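Local atomic coordinates of choline binding protein A (Lactobacillus salivarius str. Ren, PDB entry 5GT1), a protein that probably attaches to choline-bearing or intestinal cell surfaces, this piece being its zinc-binding M23 peptidase-family domain. Residues H57-G63 and S134-G139; A40-G44 and W160-R164; H76-Q82 and V93-S97; G88-V93 and Q105-K111; T24-P28 and L166-I171. All coordinates share one frame; numbering follows the deposited sequence.

How the contacts relate
Contacts 1 to 4 all reach one curled antiparallel sheet of the M23 peptidase domain. Contact 1, the zinc site, lies close to the centre of the folded chain. Contact 4 borders it through strands 101-108 and 135-141, and contact 2 through residues 40-44; the centres of contacts 1 and 4 are about 11 Å apart, those of 1 and 2 about 8 Å. Contact 3, a hairpin sharing Val93 with contact 4, has its centre about 17 Å from that of contact 1. Contact 5 uses helix 163-173, as contact 2 does. Along the chain, contacts 3 and 4 fall between the halves of contact 1, contact 2 encloses these, and contact 5 joins the two ends, packing on the apolar side of the strands that carry the zinc ligands.

Contact 1. Residues H57-G63 and S134-G139. With ZN (zinc ion), chain B.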
# COMPACT_ATOMS: atom_id res chain seq x y z
N HIS A 57 0.29 -13.14 -1.84
CA HIS A 57 -0.27 -11.79 -1.79
C HIS A 57 0.87 -10.82 -1.63
O HIS A 57 1.58 -10.85 -0.61
CB HIS A 57 -1.25 -11.69 -0.62
CG HIS A 57 -2.00 -10.38 -0.56
ND1 HIS A 57 -2.31 -9.78 0.62
CD2 HIS A 57 -2.47 -9.53 -1.57
CE1 HIS A 57 -2.96 -8.62 0.36
NE2 HIS A 57 -3.06 -8.47 -0.97
N ASP A 58 1.06 -9.95 -2.62
CA ASP A 58 2.24 -9.06 -2.67
C ASP A 58 2.06 -7.75 -1.89
O ASP A 58 2.82 -6.80 -2.09
CB ASP A 58 2.64 -8.76 -4.14
CG ASP A 58 1.63 -7.87 -4.88
OD1 ASP A 58 0.46 -7.74 -4.46
OD2 ASP A 58 2.03 -7.27 -5.91
N GLY A 59 1.07 -7.69 -1.01
CA GLY A 59 0.82 -6.46 -0.28
C GLY A 59 -0.01 -6.75 0.94
O GLY A 59 -0.14 -7.90 1.34
N LEU A 60 -0.56 -5.68 1.52
CA LEU A 60 -1.38 -5.77 2.72
C LEU A 60 -2.70 -5.05 2.43
O LEU A 60 -2.70 -3.90 2.01
CB LEU A 60 -0.66 -5.09 3.88
CG LEU A 60 -1.36 -5.14 5.26
CD1 LEU A 60 -1.57 -6.58 5.72
CD2 LEU A 60 -0.56 -4.34 6.29
N ASP A 61 -3.81 -5.75 2.64
CA ASP A 61 -5.14 -5.18 2.40
C ASP A 61 -5.75 -4.59 3.67
O ASP A 61 -5.81 -5.24 4.71
CB ASP A 61 -6.09 -6.25 1.89
CG ASP A 61 -5.74 -6.73 0.49
OD1 ASP A 61 -4.92 -6.10 -0.20
OD2 ASP A 61 -6.34 -7.75 0.09
N PHE A 62 -6.25 -3.36 3.56
CA PHE A 62 -6.95 -2.70 4.66
C PHE A 62 -8.40 -2.56 4.22
O PHE A 62 -8.69 -1.71 3.37
CB PHE A 62 -6.35 -1.30 4.88
CG PHE A 62 -4.91 -1.32 5.37
CD1 PHE A 62 -4.63 -1.09 6.72
CD2 PHE A 62 -3.85 -1.52 4.48
CE1 PHE A 62 -3.32 -1.10 7.18
CE2 PHE A 62 -2.52 -1.51 4.94
CZ PHE A 62 -2.27 -1.30 6.30
N GLY A 63 -9.29 -3.40 4.74
CA GLY A 63 -10.71 -3.36 4.34
C GLY A 63 -11.46 -2.22 4.99
O GLY A 63 -11.09 -1.75 6.07
N SER A 134 -14.06 -1.32 -1.30
CA SER A 134 -14.02 -2.17 -0.12
C SER A 134 -12.65 -2.24 0.56
O SER A 134 -12.57 -2.69 1.70
CB SER A 134 -14.49 -3.58 -0.48
OG SER A 134 -13.57 -4.16 -1.37
N HIS A 135 -11.58 -1.85 -0.14
CA HIS A 135 -10.23 -1.92 0.48
C HIS A 135 -9.16 -1.13 -0.20
O HIS A 135 -9.26 -0.80 -1.40
CB HIS A 135 -9.74 -3.37 0.61
CG HIS A 135 -9.41 -4.01 -0.72
ND1 HIS A 135 -10.35 -4.28 -1.65
CD2 HIS A 135 -8.19 -4.42 -1.25
CE1 HIS A 135 -9.76 -4.84 -2.73
NE2 HIS A 135 -8.44 -4.92 -2.49
N LEU A 136 -8.15 -0.81 0.59
CA LEU A 136 -6.88 -0.33 0.11
C LEU A 136 -5.94 -1.52 0.12
O LEU A 136 -5.91 -2.28 1.09
CB LEU A 136 -6.34 0.75 1.07
CG LEU A 136 -4.84 1.08 0.96
CD1 LEU A 136 -4.56 1.90 -0.30
CD2 LEU A 136 -4.35 1.83 2.20
N HIS A 137 -5.18 -1.68 -0.96
CA HIS A 137 -4.02 -2.57 -0.97
C HIS A 137 -2.77 -1.73 -0.98
O HIS A 137 -2.58 -0.86 -1.86
CB HIS A 137 -4.10 -3.52 -2.18
CG HIS A 137 -2.85 -4.33 -2.45
ND1 HIS A 137 -2.83 -5.68 -2.37
CD2 HIS A 137 -1.57 -3.93 -2.85
CE1 HIS A 137 -1.59 -6.12 -2.70
NE2 HIS A 137 -0.82 -5.06 -2.99
N LEU A 138 -1.90 -1.96 0.00
CA LEU A 138 -0.62 -1.27 0.11
C LEU A 138 0.51 -2.24 -0.23
O LEU A 138 0.56 -3.33 0.33
CB LEU A 138 -0.42 -0.72 1.52
CG LEU A 138 0.94 -0.06 1.83
CD1 LEU A 138 1.18 1.21 1.01
CD2 LEU A 138 1.04 0.23 3.32
N GLY A 139 1.37 -1.86 -1.17
CA GLY A 139 2.53 -2.67 -1.52
C GLY A 139 3.79 -1.86 -1.28
O GLY A 139 3.82 -0.64 -1.50
ZN ZN B . -4.30 -7.08 -2.00
O HOH W 1 1.77 -4.59 -4.05
O HOH W 2 -6.25 -8.62 -2.42
O HOH W 3 -5.90 -6.21 -3.13
O HOH W 4 -3.96 -7.99 -4.07
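His57 and His137, on neighbouring antiparallel segments, meet at a zinc ion that Asp61 also binds, the ligand set formed by the HxxxD and HxH motifs of M23 metallopeptidases. His57 NE2, Asp61 OD1 and His137 ND1 each stand 2.1 Å from the zinc, and three waters complete six ligands. The two histidines come in from opposite directions, with ring planes 75° apart, and bind through different nitrogens, leaving each a nitrogen for a second-shell partner. His57 ND1 is bonded to Leu42 O. His137 CG lies opposite its own backbone N (chi1 170°), which carries ND1 to the metal. His137 NE2 donates to a water at 2.8 Å that donates to Asp58 O; with ND1 on the zinc, this holds the ring's rotation from both nitrogens. Asp61 OD2 accepts from one of the zinc-bound waters. Gly59 suits its place because any side chain there would run into the His137 ring.

Farther out, the strands pair in regular register, as in the bond from Phe62 N to Leu136 O (2.7 Å). Zinc ligands Asp61 and His137 sit on one face of the sheet, whereas Leu60, Phe62, Leu136 and Leu138 fill the other; Phe62 CD2 lies 4.1 Å from Leu136 CD2. His135 shares the metal face, its NE2 2.9 Å from a second zinc-bound water. In that ring's plane, His135 ND1 is hydrogen-bonded to Ser134 OG at 3.2 Å.

Contact 2. Residues A40-G44 and W160-R164; sequences AQLFG and WLDPR
Phe43 lays its ring across the backbone of residues 160-162, where a short strand leads into helix 163-173. Its CB comes first, 3.5 Å from Asp162 OD1 and also touching the ring of Pro163 at CD. With CG opposite the backbone nitrogen (chi1 172°), the phenyl group is carried straight over the neighbouring chain, and CG rests 3.6 Å from Asp162 CA. Beyond it CD2 meets Asp162 CB, while the peptide nitrogen of Asp162 sits over the centre of the same face. CE1 reaches Leu161 O at 3.5 Å and has Trp160 CB at the ring edge. At the tip, Phe43 CZ ends 3.2 Å from Trp160 O. A flat aromatic group suits this place because it can lie against a peptide without needing a polar partner; Phe56 meets it edge-to-face.

Next to the ring, Asp162 is the N-cap of the helix. Pro163 has no N-H to offer, and OD1 of Asp162 takes a bent bond (135°) from Arg164 N, 2.9 Å away, above the plane of the carboxylate. The same oxygen receives a water at 2.9 Å, and that water accepts from Phe43 N, bridging the two segments. Alongside, Leu42 CD2 sits over the centre of the Arg164 guanidinium, 3.6 Å from CZ. The direct contacts are van der Waals ones, made by carbon atoms on peptide, carboxylate and guanidinium groups, which suggests that close fit, with one water bridge, rather than charge pairing joins the loop before strand 44-45 to the start of the helix.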
# COMPACT_ATOMS: atom_id res chain seq x y z
N ALA A 40 -6.47 -13.86 4.16
CA ALA A 40 -6.44 -13.35 2.77
C ALA A 40 -5.82 -11.94 2.65
O ALA A 40 -5.14 -11.64 1.66
CB ALA A 40 -7.83 -13.39 2.15
N GLN A 41 -6.04 -11.10 3.67
CA GLN A 41 -5.53 -9.74 3.63
C GLN A 41 -4.03 -9.60 3.90
O GLN A 41 -3.40 -8.64 3.46
CB GLN A 41 -6.29 -8.89 4.64
CG GLN A 41 -7.73 -8.66 4.23
CD GLN A 41 -8.51 -7.96 5.32
OE1 GLN A 41 -8.34 -8.25 6.51
NE2 GLN A 41 -9.36 -7.03 4.93
N LEU A 42 -3.46 -10.56 4.62
CA LEU A 42 -2.05 -10.49 5.02
C LEU A 42 -1.10 -10.62 3.83
O LEU A 42 -1.46 -11.18 2.80
CB LEU A 42 -1.74 -11.58 6.04
CG LEU A 42 -2.34 -11.43 7.44
CD1 LEU A 42 -2.15 -12.74 8.19
CD2 LEU A 42 -1.67 -10.28 8.19
N PHE A 43 0.11 -10.10 4.00
CA PHE A 43 1.17 -10.27 3.01
C PHE A 43 1.67 -11.72 3.00
O PHE A 43 1.69 -12.39 4.05
CB PHE A 43 2.33 -9.31 3.31
CG PHE A 43 3.54 -9.56 2.44
CD1 PHE A 43 3.67 -8.91 1.21
CD2 PHE A 43 4.53 -10.47 2.84
CE1 PHE A 43 4.76 -9.16 0.40
CE2 PHE A 43 5.62 -10.72 2.02
CZ PHE A 43 5.75 -10.06 0.81
N GLY A 44 2.07 -12.20 1.82
CA GLY A 44 2.78 -13.46 1.68
C GLY A 44 1.91 -14.64 1.31
O GLY A 44 0.96 -14.50 0.55
N TRP A 160 8.64 -7.95 -3.19
CA TRP A 160 7.70 -7.26 -2.31
C TRP A 160 7.98 -7.61 -0.89
O TRP A 160 8.37 -8.74 -0.58
CB TRP A 160 6.26 -7.63 -2.69
CG TRP A 160 5.91 -7.15 -4.08
CD1 TRP A 160 5.90 -7.90 -5.28
CD2 TRP A 160 5.55 -5.79 -4.47
NE1 TRP A 160 5.54 -7.10 -6.34
CE2 TRP A 160 5.32 -5.82 -5.92
CE3 TRP A 160 5.38 -4.59 -3.78
CZ2 TRP A 160 4.94 -4.68 -6.63
CZ3 TRP A 160 5.01 -3.45 -4.50
CH2 TRP A 160 4.79 -3.50 -5.90
N LEU A 161 7.82 -6.62 -0.02
CA LEU A 161 8.09 -6.75 1.40
C LEU A 161 6.79 -6.67 2.19
O LEU A 161 5.81 -6.08 1.73
CB LEU A 161 9.05 -5.65 1.85
CG LEU A 161 10.29 -5.46 0.98
CD1 LEU A 161 11.06 -4.20 1.36
CD2 LEU A 161 11.19 -6.70 1.02
N ASP A 162 6.80 -7.26 3.39
CA ASP A 162 5.61 -7.26 4.24
C ASP A 162 5.38 -5.86 4.81
O ASP A 162 6.16 -5.41 5.66
CB ASP A 162 5.77 -8.29 5.36
CG ASP A 162 4.53 -8.40 6.25
OD1 ASP A 162 3.57 -7.60 6.09
OD2 ASP A 162 4.52 -9.30 7.10
N PRO A 163 4.32 -5.15 4.35
CA PRO A 163 4.11 -3.79 4.86
C PRO A 163 3.76 -3.78 6.35
O PRO A 163 4.06 -2.80 7.02
CB PRO A 163 2.91 -3.28 4.04
CG PRO A 163 2.94 -4.10 2.78
CD PRO A 163 3.33 -5.48 3.29
N ARG A 164 3.14 -4.85 6.85
CA ARG A 164 2.76 -4.88 8.27
C ARG A 164 4.01 -4.83 9.15
O ARG A 164 4.10 -4.00 10.06
CB ARG A 164 1.90 -6.10 8.64
CG ARG A 164 1.46 -6.03 10.10
CD ARG A 164 0.37 -7.02 10.45
NE ARG A 164 0.89 -8.37 10.47
CZ ARG A 164 0.28 -9.40 11.06
NH1 ARG A 164 -0.87 -9.25 11.72
NH2 ARG A 164 0.84 -10.60 11.00
O HOH W 5 1.13 -9.06 6.59

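Contact 3. Residues H76-Q82 and V93-S97; sequences HSGVVTQ and VVVRS
Val94 O is gripped twice by Thr81: firmly by the backbone N at 2.9 Å, and weakly by OG1 at 3.4 Å. The second hold is possible because OG1 sits between the backbone nitrogen and carbonyl carbon of its own residue (chi1 54°), turned towards the partner strand. Here the hairpin of strands 78-86 and 92-96 contains a classic beta bulge, in which Thr81 and Gln82 together face Val94. Gln82 O accepts from Val94 N at 2.8 Å. Before the bulge the register is regular, with Val79 and Arg96 forming an antiparallel hydrogen-bonded pair.

The branched valines favour extended strands and interlock on the buried face: Val80 sends CG1 to Val93 CG1 (4.0 Å) and CG2 to Val95 CG2 (4.1 Å), beside Ile122 and Val116. Thr81, exposed, instead lays its CG2 against Arg96 CB. Gly78 is required by its backbone angles, and its bare CA also lets Val95 CG1 approach to 3.6 Å. Where the strands end, the ring of His76, whose NE2 is bonded to Asp23, reaches Ser97, CE1 lying 3.7 Å from CB.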
# COMPACT_ATOMS: atom_id res chain seq x y z
N HIS A 76 4.49 6.81 4.97
CA HIS A 76 5.89 7.22 4.97
C HIS A 76 6.06 8.36 4.01
O HIS A 76 5.31 8.47 3.05
CB HIS A 76 6.77 6.04 4.53
CG HIS A 76 8.26 6.26 4.75
ND1 HIS A 76 9.04 6.86 3.84
CD2 HIS A 76 9.08 5.93 5.83
CE1 HIS A 76 10.32 6.92 4.31
NE2 HIS A 76 10.35 6.35 5.53
N SER A 77 7.06 9.21 4.25
CA SER A 77 7.35 10.34 3.36
C SER A 77 7.89 9.92 2.00
O SER A 77 8.39 8.81 1.83
CB SER A 77 8.33 11.31 4.04
OG SER A 77 7.78 11.74 5.29
N GLY A 78 7.80 10.80 1.02
CA GLY A 78 8.34 10.47 -0.29
C GLY A 78 7.87 11.47 -1.32
O GLY A 78 7.27 12.49 -0.97
N VAL A 79 8.11 11.16 -2.58
CA VAL A 79 7.60 11.97 -3.68
C VAL A 79 6.70 11.11 -4.57
O VAL A 79 7.02 9.96 -4.88
CB VAL A 79 8.76 12.62 -4.49
CG1 VAL A 79 9.63 11.55 -5.13
CG2 VAL A 79 8.21 13.55 -5.56
N VAL A 80 5.56 11.67 -4.98
CA VAL A 80 4.66 10.97 -5.86
C VAL A 80 5.31 10.88 -7.25
O VAL A 80 5.62 11.91 -7.86
CB VAL A 80 3.28 11.66 -5.93
CG1 VAL A 80 2.34 10.93 -6.89
CG2 VAL A 80 2.66 11.77 -4.53
N THR A 81 5.53 9.67 -7.74
CA THR A 81 6.21 9.47 -9.02
C THR A 81 5.24 9.11 -10.13
O THR A 81 5.49 9.38 -11.31
CB THR A 81 7.31 8.38 -8.95
OG1 THR A 81 6.76 7.17 -8.42
CG2 THR A 81 8.44 8.83 -8.06
N GLN A 82 4.12 8.51 -9.76
CA GLN A 82 3.22 7.96 -10.76
C GLN A 82 1.80 7.84 -10.23
O GLN A 82 1.58 7.44 -9.08
CB GLN A 82 3.75 6.59 -11.21
CG GLN A 82 3.10 6.02 -12.46
CD GLN A 82 3.74 4.71 -12.87
OE1 GLN A 82 4.96 4.63 -13.07
NE2 GLN A 82 2.93 3.67 -13.00
N VAL A 93 -1.48 4.98 -6.81
CA VAL A 93 -0.52 6.05 -6.61
C VAL A 93 0.79 5.42 -6.16
O VAL A 93 0.77 4.55 -5.28
CB VAL A 93 -0.99 7.01 -5.50
CG1 VAL A 93 -0.00 8.14 -5.29
CG2 VAL A 93 -2.37 7.53 -5.82
N VAL A 94 1.89 5.84 -6.78
CA VAL A 94 3.23 5.38 -6.41
C VAL A 94 4.00 6.54 -5.76
O VAL A 94 4.08 7.65 -6.31
CB VAL A 94 4.01 4.84 -7.65
CG1 VAL A 94 5.38 4.28 -7.24
CG2 VAL A 94 3.17 3.77 -8.36
N VAL A 95 4.53 6.27 -4.57
CA VAL A 95 5.35 7.23 -3.83
C VAL A 95 6.73 6.59 -3.61
O VAL A 95 6.82 5.44 -3.20
CB VAL A 95 4.72 7.57 -2.45
CG1 VAL A 95 5.63 8.50 -1.65
CG2 VAL A 95 3.34 8.21 -2.62
N ARG A 96 7.79 7.35 -3.91
CA ARG A 96 9.16 6.85 -3.77
C ARG A 96 9.88 7.64 -2.71
O ARG A 96 9.89 8.87 -2.76
CB ARG A 96 9.92 6.95 -5.10
CG ARG A 96 11.40 6.58 -5.01
CD ARG A 96 11.63 5.07 -4.97
NE ARG A 96 12.98 4.75 -4.49
CZ ARG A 96 13.43 3.52 -4.21
NH1 ARG A 96 12.64 2.46 -4.35
NH2 ARG A 96 14.68 3.36 -3.78
N SER A 97 10.45 6.95 -1.73
CA SER A 97 11.33 7.57 -0.74
C SER A 97 12.79 7.21 -1.09
O SER A 97 13.05 6.71 -2.18
CB SER A 97 10.98 7.11 0.67
OG SER A 97 11.27 5.73 0.86

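Contact 4. Residues G88-V93 and Q105-K111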
# COMPACT_ATOMS: atom_id res chain seq x y z
N GLY A 88 -7.01 -4.47 -11.98
CA GLY A 88 -6.40 -5.28 -10.92
C GLY A 88 -5.86 -4.40 -9.80
O GLY A 88 -6.24 -4.56 -8.65
N LEU A 89 -4.95 -3.49 -10.13
CA LEU A 89 -4.55 -2.42 -9.21
C LEU A 89 -5.62 -1.33 -9.22
O LEU A 89 -5.71 -0.51 -8.28
CB LEU A 89 -3.23 -1.80 -9.66
CG LEU A 89 -1.94 -2.63 -9.52
CD1 LEU A 89 -1.82 -3.67 -10.62
CD2 LEU A 89 -0.74 -1.69 -9.56
N GLU A 90 -6.44 -1.33 -10.28
CA GLU A 90 -7.35 -0.22 -10.57
C GLU A 90 -6.56 1.10 -10.56
O GLU A 90 -5.44 1.14 -11.07
CB GLU A 90 -8.55 -0.23 -9.61
CG GLU A 90 -9.33 -1.55 -9.61
CD GLU A 90 -9.74 -2.02 -11.00
OE1 GLU A 90 -10.42 -1.25 -11.70
OE2 GLU A 90 -9.40 -3.16 -11.40
N ASN A 91 -7.11 2.18 -9.99
CA ASN A 91 -6.36 3.44 -9.89
C ASN A 91 -5.33 3.36 -8.75
O ASN A 91 -5.68 2.99 -7.62
CB ASN A 91 -7.31 4.62 -9.67
CG ASN A 91 -8.31 4.78 -10.81
OD1 ASN A 91 -7.94 5.19 -11.90
ND2 ASN A 91 -9.56 4.41 -10.56
N TYR A 92 -4.07 3.68 -9.05
CA TYR A 92 -3.01 3.57 -8.04
C TYR A 92 -2.11 4.79 -7.97
O TYR A 92 -1.97 5.54 -8.94
CB TYR A 92 -2.19 2.29 -8.26
CG TYR A 92 -1.43 2.31 -9.57
CD1 TYR A 92 -0.12 2.79 -9.63
CD2 TYR A 92 -2.03 1.87 -10.74
CE1 TYR A 92 0.58 2.82 -10.82
CE2 TYR A 92 -1.34 1.89 -11.95
CZ TYR A 92 -0.04 2.38 -11.99
OH TYR A 92 0.66 2.42 -13.17
N VAL A 93 -1.48 4.98 -6.81
CA VAL A 93 -0.52 6.05 -6.61
C VAL A 93 0.79 5.42 -6.16
O VAL A 93 0.77 4.55 -5.28
CB VAL A 93 -0.99 7.01 -5.50
CG1 VAL A 93 -0.00 8.14 -5.29
CG2 VAL A 93 -2.37 7.53 -5.82
N GLN A 105 -3.10 1.16 -3.91
CA GLN A 105 -3.94 0.74 -5.04
C GLN A 105 -5.31 0.25 -4.55
O GLN A 105 -5.51 0.05 -3.35
CB GLN A 105 -3.22 -0.36 -5.83
CG GLN A 105 -3.14 -1.68 -5.08
CD GLN A 105 -2.29 -2.71 -5.78
OE1 GLN A 105 -1.13 -2.46 -6.08
NE2 GLN A 105 -2.86 -3.90 -6.02
N GLU A 106 -6.23 0.09 -5.51
CA GLU A 106 -7.57 -0.47 -5.31
C GLU A 106 -8.56 0.31 -4.44
O GLU A 106 -9.76 0.02 -4.44
CB GLU A 106 -7.48 -1.93 -4.89
CG GLU A 106 -6.83 -2.78 -5.98
CD GLU A 106 -6.66 -4.20 -5.53
OE1 GLU A 106 -7.69 -4.94 -5.52
OE2 GLU A 106 -5.53 -4.56 -5.17
N ALA A 107 -8.07 1.32 -3.72
CA ALA A 107 -8.90 2.11 -2.82
C ALA A 107 -9.78 3.14 -3.54
O ALA A 107 -10.74 3.64 -2.96
CB ALA A 107 -8.02 2.84 -1.81
N PHE A 108 -9.41 3.48 -4.77
CA PHE A 108 -9.97 4.66 -5.43
C PHE A 108 -10.75 4.25 -6.69
O PHE A 108 -10.17 3.76 -7.66
CB PHE A 108 -8.84 5.65 -5.76
CG PHE A 108 -7.78 5.76 -4.68
CD1 PHE A 108 -8.07 6.38 -3.46
CD2 PHE A 108 -6.50 5.23 -4.87
CE1 PHE A 108 -7.11 6.46 -2.46
CE2 PHE A 108 -5.53 5.32 -3.88
CZ PHE A 108 -5.83 5.94 -2.67
N SER A 109 -12.08 4.41 -6.64
CA SER A 109 -12.95 3.97 -7.75
C SER A 109 -12.72 4.81 -9.01
O SER A 109 -13.05 4.39 -10.10
CB SER A 109 -14.43 3.98 -7.36
OG SER A 109 -14.90 5.31 -7.23
N ASN A 110 -12.15 6.00 -8.84
CA ASN A 110 -11.74 6.85 -9.95
C ASN A 110 -10.65 7.81 -9.53
O ASN A 110 -10.47 8.05 -8.33
CB ASN A 110 -12.93 7.62 -10.52
CG ASN A 110 -13.42 8.67 -9.57
OD1 ASN A 110 -13.14 9.86 -9.77
ND2 ASN A 110 -14.13 8.25 -8.52
N LYS A 111 -9.94 8.35 -10.52
CA LYS A 111 -8.78 9.20 -10.27
C LYS A 111 -9.13 10.46 -9.49
O LYS A 111 -8.27 11.03 -8.83
CB LYS A 111 -8.06 9.56 -11.59
CG LYS A 111 -7.17 8.43 -12.10
CD LYS A 111 -6.73 8.59 -13.55
CE LYS A 111 -6.44 7.22 -14.16
NZ LYS A 111 -5.36 7.20 -15.19
O HOH W 6 -11.75 1.28 -10.82
O HOH W 7 -8.21 2.16 -6.93
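Leu89 O accepts a bent bond from Glu106 N (2.9 Å, 137° at the hydrogen), at a place where both chains turn corners, one at Asn91 and the other at Glu106 and Ala107. Asn91 makes the largest single contribution. With CG opposite its carbonyl carbon (chi1 -60°), its amide is directed to Phe108 O, to which ND2 donates almost straight (168°) at 3.0 Å; the acceptor lies in the amide plane, the donor above the carbonyl plane. Phe108 O also receives a water, which accepts from Phe108 N and donates to Asn91 O at 2.8 Å. Asn91 OD1 rests 3.3 Å from Lys111 CG, the lysine chain crossing it at about a right angle. A leucine in place of Asn91 would probably leave Phe108 O without its amide donor and residues 108-111 less firmly tied to this corner.

These bonds close the open end of the hairpin formed by strands 92-96 and 101-108. Asn91 O lies in the plane of the Phe108 ring, at its edge, 3.6 Å from CD2, and Val93 CG2 packs near CE2 of that ring. On the zinc side, the extended Gln105 chain passes Leu89, Gln105 OE1 coming 3.5 Å from Leu89 CG. Gln105 NE2 donates to Glu106 OE2 at 2.9 Å, on the anti side of the carboxylate; Glu106 OE1 makes a weak bond to NE2 of the second-shell His135.

Contact 5. Residues T24-P28 and L166-I171; sequences TWGWP and LIKNGI
Helix 163-173 near the C-terminus packs on two indoles of the N-terminal loop, Trp25 and Trp27, with Ile167 and Ile171 reaching between them. Trp25 lays the face of its five-membered ring over Gly170, whose CA is 3.6 Å from the ring centroid, a CH-pi contact. Glycine is what permits this, since a CB would collide with CG of the indole. Leu166 O lies over the same face, nearer the rim, one helical turn back. The far end of the indole, CH2, meets Leu166 CD2 at 4.0 Å, and CE3 meets Ile167 CG1 at 3.8 Å. The ring nitrogen NE1 has its own partner in Asp23.

The contact sets one face of the C-terminal helix on the loop, beside the sheet of the M23 domain: Ile167 also touches Leu138, and Trp27 touches Phe62. Ile167 serves both tryptophans: with CG1 opposite the carbonyl carbon (chi1 -68°), that branch goes to Trp25, while CG2 stands over the centre of Trp27's six-membered ring, 3.5 Å from its centroid and only 7° off the normal. An alanine at Trp25 would probably open a gap above Gly170 and beside Leu166, and leave Asp23 without its indole N-H.

Trp27 is crossed at about a right angle by Ile171, whose CD1 comes within 3.3 Å of NE1. Ile171 CG1, in turn, lies 3.6 Å from Trp25 O.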
# COMPACT_ATOMS: atom_id res chain seq x y z
N THR A 24 9.84 8.87 9.71
CA THR A 24 8.63 8.51 10.44
C THR A 24 7.77 7.56 9.60
O THR A 24 7.86 7.51 8.37
CB THR A 24 7.81 9.72 10.92
OG1 THR A 24 7.35 10.46 9.79
CG2 THR A 24 8.66 10.63 11.83
N TRP A 25 6.97 6.79 10.31
CA TRP A 25 6.07 5.83 9.72
C TRP A 25 4.73 5.99 10.36
O TRP A 25 4.64 6.53 11.47
CB TRP A 25 6.59 4.45 10.00
CG TRP A 25 7.80 4.05 9.20
CD1 TRP A 25 9.14 4.34 9.47
CD2 TRP A 25 7.82 3.24 7.98
NE1 TRP A 25 9.97 3.77 8.52
CE2 TRP A 25 9.23 3.10 7.60
CE3 TRP A 25 6.83 2.64 7.19
CZ2 TRP A 25 9.62 2.39 6.46
CZ3 TRP A 25 7.23 1.92 6.06
CH2 TRP A 25 8.59 1.79 5.71
N GLY A 26 3.68 5.49 9.70
CA GLY A 26 2.32 5.57 10.25
C GLY A 26 1.42 4.58 9.52
O GLY A 26 1.77 4.10 8.44
N TRP A 27 0.28 4.27 10.11
CA TRP A 27 -0.73 3.44 9.44
C TRP A 27 -1.59 4.28 8.50
O TRP A 27 -1.71 5.50 8.69
CB TRP A 27 -1.61 2.74 10.48
CG TRP A 27 -0.81 1.80 11.32
CD1 TRP A 27 -0.33 1.99 12.61
CD2 TRP A 27 -0.31 0.49 10.91
NE1 TRP A 27 0.39 0.89 13.04
CE2 TRP A 27 0.45 -0.04 12.06
CE3 TRP A 27 -0.40 -0.28 9.75
CZ2 TRP A 27 1.07 -1.29 12.02
CZ3 TRP A 27 0.23 -1.53 9.72
CH2 TRP A 27 0.95 -2.02 10.84
N PRO A 28 -2.18 3.66 7.47
CA PRO A 28 -2.97 4.45 6.52
C PRO A 28 -4.32 4.95 7.08
O PRO A 28 -4.87 5.93 6.58
CB PRO A 28 -3.18 3.50 5.34
CG PRO A 28 -3.04 2.14 5.91
CD PRO A 28 -2.04 2.26 7.05
N LEU A 166 7.06 -3.94 8.22
CA LEU A 166 7.77 -2.69 7.96
C LEU A 166 7.22 -1.48 8.73
O LEU A 166 7.99 -0.72 9.32
CB LEU A 166 7.77 -2.36 6.47
CG LEU A 166 9.13 -2.35 5.76
CD1 LEU A 166 9.76 -3.72 5.78
CD2 LEU A 166 8.95 -1.90 4.32
N ILE A 167 5.91 -1.27 8.67
CA ILE A 167 5.29 -0.12 9.34
C ILE A 167 5.40 -0.28 10.86
O ILE A 167 5.76 0.66 11.57
CB ILE A 167 3.81 0.06 8.92
CG1 ILE A 167 3.72 0.48 7.44
CG2 ILE A 167 3.12 1.10 9.80
CD1 ILE A 167 2.39 0.14 6.79
N LYS A 168 5.11 -1.48 11.33
CA LYS A 168 5.22 -1.79 12.75
C LYS A 168 6.65 -1.50 13.26
O LYS A 168 6.82 -0.78 14.24
CB LYS A 168 4.90 -3.26 12.93
CG LYS A 168 4.23 -3.64 14.21
CD LYS A 168 3.79 -5.11 14.13
CE LYS A 168 3.61 -5.68 15.52
NZ LYS A 168 2.85 -4.73 16.36
N ASN A 169 7.65 -2.05 12.57
CA ASN A 169 9.04 -1.82 12.96
C ASN A 169 9.45 -0.35 12.83
O ASN A 169 10.18 0.18 13.69
CB ASN A 169 10.00 -2.73 12.18
CG ASN A 169 11.38 -2.82 12.83
OD1 ASN A 169 11.53 -3.33 13.95
ND2 ASN A 169 12.39 -2.30 12.15
N GLY A 170 8.98 0.30 11.77
CA GLY A 170 9.26 1.72 11.55
C GLY A 170 8.72 2.60 12.67
O GLY A 170 9.42 3.49 13.17
N ILE A 171 7.47 2.36 13.06
CA ILE A 171 6.85 3.09 14.16
C ILE A 171 7.59 2.82 15.48
O ILE A 171 7.86 3.75 16.25
CB ILE A 171 5.34 2.74 14.28
CG1 ILE A 171 4.58 3.27 13.05
CG2 ILE A 171 4.74 3.30 15.58
CD1 ILE A 171 3.16 2.77 12.92